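Long-range contact in nicotinate phosphoribosyltransferase (Porphyromonas gingivalis, PDB 2IM5), which probably transfers the phosphoribosyl group of phosphoribosyl pyrophosphate to nicotinate at the expense of ATP, giving nicotinate ribonucleotide for NAD synthesis: residues V50-R64 against L85-S98. Sequence-based numbering, arbitrary orientation.
Sequences VRGEIRAMAALSLTR and LDGFRFDPEEVTVS
The Phe90 ring is sandwiched: the Met57 methyl, CE, sits over the centre of one face, 3.9 Å from the ring centroid in a CH-pi contact, while the edge of the Phe88 ring meets the opposite face. Methionine suits this buried place because its flexible thioether, bent at chi3 (60°), turns CE over the ring centre. The guanidinium of Arg89 carries Ser61 CB over one face and Asp86 O at its edge; Phe88 O lies near its plane, but NH1 donates to it (2.6 Å) from above the carbonyl plane, helping to fix the group's rotation. At the edge of the Arg51 guanidinium lies Val97 O, a weak hydrogen bond from NH1 (2.8 Å, 120°); its stronger partners are Glu44 and Glu48. Helical residues 50-56 run nearly antiparallel to strand residues 95-98 (164°), and Ile54 CD1 touches both Val95 CG1 (3.5 Å), tip to tip, and Val97 CG2. Small Ala58 lets Pro92 come close. Where the segments leave regular structure, water bridges them: one accepts from Phe90 N (2.9 Å) near Met57 O and Leu60 O, another links Leu62 N with Leu85 O. Arg64 and Asp86 add only a long salt bridge. Apolar contacts thus join helix to sheet, whereas the loops rely largely on water to pair their backbone polar groups.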
loop_
_atom_site.group_PDB
_atom_site.type_symbol
_atom_site.label_atom_id
_atom_site.label_comp_id
_atom_site.label_asym_id
_atom_site.label_seq_id
_atom_site.Cartn_x
_atom_site.Cartn_y
_atom_site.Cartn_z
ATOM N N VAL A 50 14.458 17.074 3.599
ATOM C CA VAL A 50 13.892 15.772 3.911
ATOM C C VAL A 50 14.337 15.332 5.296
ATOM O O VAL A 50 13.520 14.883 6.103
ATOM C CB VAL A 50 14.321 14.718 2.877
ATOM C CG1 VAL A 50 13.835 13.337 3.304
ATOM C CG2 VAL A 50 13.754 15.081 1.514
ATOM N N ARG A 51 15.629 15.467 5.578
ATOM C CA ARG A 51 16.154 15.081 6.881
ATOM C C ARG A 51 15.458 15.858 7.998
ATOM O O ARG A 51 15.183 15.312 9.068
ATOM C CB ARG A 51 17.676 15.298 6.941
ATOM C CG ARG A 51 18.469 14.240 6.173
ATOM C CD ARG A 51 19.974 14.333 6.432
ATOM N NE ARG A 51 20.574 15.436 5.698
ATOM C CZ ARG A 51 21.258 15.308 4.567
ATOM N NH1 ARG A 51 21.450 14.113 4.026
ATOM N NH2 ARG A 51 21.731 16.388 3.963
ATOM N N GLY A 52 15.167 17.130 7.742
ATOM C CA GLY A 52 14.493 17.942 8.738
ATOM C C GLY A 52 13.091 17.438 9.034
ATOM O O GLY A 52 12.659 17.415 10.189
ATOM N N GLU A 53 12.376 17.038 7.990
ATOM C CA GLU A 53 11.022 16.519 8.146
ATOM C C GLU A 53 11.063 15.188 8.886
ATOM O O GLU A 53 10.214 14.907 9.734
ATOM C CB GLU A 53 10.373 16.318 6.779
ATOM C CG GLU A 53 10.039 17.603 6.046
ATOM C CD GLU A 53 9.047 18.466 6.809
ATOM O OE1 GLU A 53 8.071 17.918 7.377
ATOM O OE2 GLU A 53 9.238 19.700 6.836
ATOM N N ILE A 54 12.056 14.367 8.563
ATOM C CA ILE A 54 12.188 13.074 9.214
ATOM C C ILE A 54 12.455 13.278 10.699
ATOM O O ILE A 54 11.882 12.583 11.543
ATOM C CB ILE A 54 13.320 12.242 8.571
ATOM C CG1 ILE A 54 12.886 11.787 7.176
ATOM C CG2 ILE A 54 13.654 11.045 9.444
ATOM C CD1 ILE A 54 13.971 11.092 6.391
ATOM N N ARG A 55 13.311 14.243 11.023
ATOM C CA ARG A 55 13.609 14.515 12.426
ATOM C C ARG A 55 12.375 15.063 13.142
ATOM O O ARG A 55 12.127 14.746 14.307
ATOM C CB ARG A 55 14.777 15.499 12.548
ATOM C CG ARG A 55 16.127 14.873 12.212
ATOM C CD ARG A 55 17.275 15.786 12.603
ATOM N NE ARG A 55 17.577 16.781 11.579
ATOM C CZ ARG A 55 18.502 16.628 10.636
ATOM N NH1 ARG A 55 19.225 15.516 10.579
ATOM N NH2 ARG A 55 18.705 17.592 9.748
ATOM N N ALA A 56 11.594 15.878 12.438
ATOM C CA ALA A 56 10.389 16.459 13.027
ATOM C C ALA A 56 9.397 15.378 13.452
ATOM O O ALA A 56 8.679 15.547 14.436
ATOM C CB ALA A 56 9.725 17.406 12.037
ATOM N N MET A 57 9.370 14.265 12.718
ATOM C CA MET A 57 8.444 13.177 13.015
ATOM C C MET A 57 8.644 12.539 14.395
ATOM O O MET A 57 7.738 11.880 14.924
ATOM C CB MET A 57 8.519 12.113 11.908
ATOM C CG MET A 57 7.935 12.578 10.566
ATOM S SD MET A 57 8.099 11.386 9.203
ATOM C CE MET A 57 7.203 10.007 9.891
ATOM N N ALA A 58 9.814 12.750 14.990
ATOM C CA ALA A 58 10.101 12.185 16.307
ATOM C C ALA A 58 9.187 12.772 17.380
ATOM O O ALA A 58 9.060 12.213 18.466
ATOM C CB ALA A 58 11.566 12.425 16.681
ATOM N N ALA A 59 8.545 13.891 17.071
ATOM C CA ALA A 59 7.654 14.542 18.023
ATOM C C ALA A 59 6.215 14.008 17.974
ATOM O O ALA A 59 5.409 14.305 18.848
ATOM C CB ALA A 59 7.657 16.054 17.788
ATOM N N LEU A 60 5.896 13.218 16.957
ATOM C CA LEU A 60 4.552 12.665 16.826
ATOM C C LEU A 60 4.206 11.679 17.939
ATOM O O LEU A 60 5.050 10.901 18.390
ATOM C CB LEU A 60 4.400 11.961 15.476
ATOM C CG LEU A 60 4.570 12.805 14.209
ATOM C CD1 LEU A 60 4.628 11.899 13.001
ATOM C CD2 LEU A 60 3.425 13.799 14.091
ATOM N N SER A 61 2.959 11.723 18.390
ATOM C CA SER A 61 2.496 10.802 19.416
ATOM C C SER A 61 0.985 10.671 19.306
ATOM O O SER A 61 0.284 11.628 18.978
ATOM C CB SER A 61 2.892 11.272 20.820
ATOM O OG SER A 61 2.208 12.448 21.180
ATOM N N LEU A 62 0.497 9.468 19.568
ATOM C CA LEU A 62 -0.923 9.165 19.490
ATOM C C LEU A 62 -1.706 10.018 20.483
ATOM O O LEU A 62 -1.357 10.077 21.663
ATOM C CB LEU A 62 -1.131 7.678 19.800
ATOM C CG LEU A 62 -2.505 7.071 19.528
ATOM C CD1 LEU A 62 -2.756 7.020 18.017
ATOM C CD2 LEU A 62 -2.556 5.671 20.142
ATOM N N THR A 63 -2.752 10.690 20.014
ATOM C CA THR A 63 -3.560 11.503 20.916
ATOM C C THR A 63 -4.593 10.594 21.571
ATOM O O THR A 63 -4.762 9.438 21.172
ATOM C CB THR A 63 -4.313 12.634 20.177
ATOM O OG1 THR A 63 -5.333 12.067 19.351
ATOM C CG2 THR A 63 -3.362 13.445 19.312
ATOM N N ARG A 64 -5.287 11.117 22.574
ATOM C CA ARG A 64 -6.312 10.345 23.263
ATOM C C ARG A 64 -7.475 10.019 22.319
ATOM O O ARG A 64 -7.989 8.903 22.321
ATOM C CB ARG A 64 -6.815 11.120 24.483
ATOM C CG ARG A 64 -7.621 10.283 25.469
ATOM C CD ARG A 64 -6.918 8.955 25.787
ATOM N NE ARG A 64 -5.467 9.114 25.913
ATOM C CZ ARG A 64 -4.620 8.123 26.191
ATOM N NH1 ARG A 64 -5.071 6.885 26.380
ATOM N NH2 ARG A 64 -3.316 8.368 26.270
ATOM N N LEU A 85 1.537 1.473 19.973
ATOM C CA LEU A 85 1.406 2.709 19.213
ATOM C C LEU A 85 1.303 3.919 20.140
ATOM O O LEU A 85 1.842 4.986 19.846
ATOM C CB LEU A 85 0.176 2.649 18.305
ATOM C CG LEU A 85 0.211 1.655 17.135
ATOM C CD1 LEU A 85 -1.093 1.756 16.352
ATOM C CD2 LEU A 85 1.408 1.948 16.218
ATOM N N ASP A 86 0.620 3.745 21.266
ATOM C CA ASP A 86 0.444 4.831 22.218
ATOM C C ASP A 86 1.780 5.313 22.781
ATOM O O ASP A 86 1.957 6.500 23.042
ATOM C CB ASP A 86 -0.488 4.384 23.352
ATOM C CG ASP A 86 -1.007 5.555 24.182
ATOM O OD1 ASP A 86 -1.212 6.649 23.613
ATOM O OD2 ASP A 86 -1.227 5.381 25.402
ATOM N N GLY A 87 2.725 4.397 22.954
ATOM C CA GLY A 87 4.026 4.787 23.475
ATOM C C GLY A 87 5.102 4.881 22.407
ATOM O O GLY A 87 6.259 5.180 22.709
ATOM N N PHE A 88 4.720 4.644 21.156
ATOM C CA PHE A 88 5.658 4.670 20.040
ATOM C C PHE A 88 6.177 6.046 19.659
ATOM O O PHE A 88 5.434 7.029 19.663
ATOM C CB PHE A 88 5.006 4.043 18.801
ATOM C CG PHE A 88 5.894 4.024 17.582
ATOM C CD1 PHE A 88 6.850 3.027 17.416
ATOM C CD2 PHE A 88 5.768 5.004 16.598
ATOM C CE1 PHE A 88 7.671 2.998 16.282
ATOM C CE2 PHE A 88 6.583 4.987 15.459
ATOM C CZ PHE A 88 7.536 3.978 15.302
ATOM N N ARG A 89 7.460 6.096 19.310
ATOM C CA ARG A 89 8.097 7.326 18.861
ATOM C C ARG A 89 9.015 6.980 17.707
ATOM O O ARG A 89 9.819 6.055 17.814
ATOM C CB ARG A 89 8.919 7.968 19.979
ATOM C CG ARG A 89 8.088 8.600 21.072
ATOM C CD ARG A 89 7.254 9.769 20.553
ATOM N NE ARG A 89 6.443 10.350 21.620
ATOM C CZ ARG A 89 5.419 9.733 22.205
ATOM N NH1 ARG A 89 5.069 8.512 21.824
ATOM N NH2 ARG A 89 4.756 10.328 23.188
ATOM N N PHE A 90 8.874 7.699 16.595
ATOM C CA PHE A 90 9.730 7.472 15.437
ATOM C C PHE A 90 11.185 7.759 15.842
ATOM O O PHE A 90 11.457 8.705 16.590
ATOM C CB PHE A 90 9.323 8.398 14.288
ATOM C CG PHE A 90 8.117 7.923 13.524
ATOM C CD1 PHE A 90 8.242 6.938 12.543
ATOM C CD2 PHE A 90 6.854 8.453 13.785
ATOM C CE1 PHE A 90 7.125 6.487 11.834
ATOM C CE2 PHE A 90 5.735 8.008 13.081
ATOM C CZ PHE A 90 5.869 7.025 12.105
ATOM N N ASP A 91 12.108 6.925 15.377
ATOM C CA ASP A 91 13.526 7.115 15.679
ATOM C C ASP A 91 14.252 7.467 14.390
ATOM O O ASP A 91 14.575 6.591 13.585
ATOM C CB ASP A 91 14.133 5.853 16.280
ATOM C CG ASP A 91 15.635 5.982 16.505
ATOM O OD1 ASP A 91 16.167 7.103 16.374
ATOM O OD2 ASP A 91 16.285 4.962 16.814
ATOM N N PRO A 92 14.526 8.766 14.187
ATOM C CA PRO A 92 15.207 9.300 13.005
ATOM C C PRO A 92 16.521 8.636 12.627
ATOM O O PRO A 92 16.877 8.616 11.459
ATOM C CB PRO A 92 15.398 10.775 13.350
ATOM C CG PRO A 92 14.267 11.062 14.262
ATOM C CD PRO A 92 14.252 9.843 15.152
ATOM N N GLU A 93 17.252 8.096 13.598
ATOM C CA GLU A 93 18.525 7.482 13.251
ATOM C C GLU A 93 18.416 6.158 12.501
ATOM O O GLU A 93 19.423 5.626 12.056
ATOM C CB GLU A 93 19.418 7.334 14.482
ATOM C CG GLU A 93 18.827 6.568 15.619
ATOM C CD GLU A 93 19.686 6.673 16.866
ATOM O OE1 GLU A 93 20.093 7.810 17.196
ATOM O OE2 GLU A 93 19.949 5.632 17.519
ATOM N N GLU A 94 17.200 5.636 12.342
ATOM C CA GLU A 94 17.010 4.396 11.582
ATOM C C GLU A 94 17.015 4.765 10.094
ATOM O O GLU A 94 17.120 3.899 9.222
ATOM C CB GLU A 94 15.658 3.740 11.908
ATOM C CG GLU A 94 15.438 3.348 13.357
ATOM C CD GLU A 94 14.002 2.902 13.615
ATOM O OE1 GLU A 94 13.108 3.367 12.876
ATOM O OE2 GLU A 94 13.764 2.109 14.562
ATOM N N VAL A 95 16.912 6.060 9.820
ATOM C CA VAL A 95 16.838 6.567 8.452
ATOM C C VAL A 95 18.067 7.346 7.990
ATOM O O VAL A 95 18.534 8.238 8.696
ATOM C CB VAL A 95 15.611 7.497 8.305
ATOM C CG1 VAL A 95 15.454 7.940 6.863
ATOM C CG2 VAL A 95 14.361 6.788 8.794
ATOM N N THR A 96 18.566 7.023 6.798
ATOM C CA THR A 96 19.726 7.711 6.237
ATOM C C THR A 96 19.367 8.309 4.884
ATOM O O THR A 96 18.961 7.594 3.970
ATOM C CB THR A 96 20.931 6.757 6.041
ATOM O OG1 THR A 96 21.314 6.204 7.305
ATOM C CG2 THR A 96 22.123 7.513 5.446
ATOM N N VAL A 97 19.521 9.624 4.766
ATOM C CA VAL A 97 19.209 10.329 3.528
ATOM C C VAL A 97 20.486 10.858 2.893
ATOM O O VAL A 97 21.374 11.360 3.582
ATOM C CB VAL A 97 18.278 11.526 3.788
ATOM C CG1 VAL A 97 17.948 12.228 2.474
ATOM C CG2 VAL A 97 17.014 11.057 4.487
ATOM N N SER A 98 20.583 10.740 1.577
ATOM C CA SER A 98 21.750 11.237 0.871
ATOM C C SER A 98 21.516 11.308 -0.629
ATOM O O SER A 98 20.529 10.782 -1.149
ATOM C CB SER A 98 22.952 10.338 1.139
ATOM O OG SER A 98 22.727 9.044 0.615
HETATM O O HOH W 1 7.158 9.990 17.288
HETATM O O HOH W 2 2.542 7.643 19.919
HETATM O O HOH W 3 0.853 9.049 22.994
#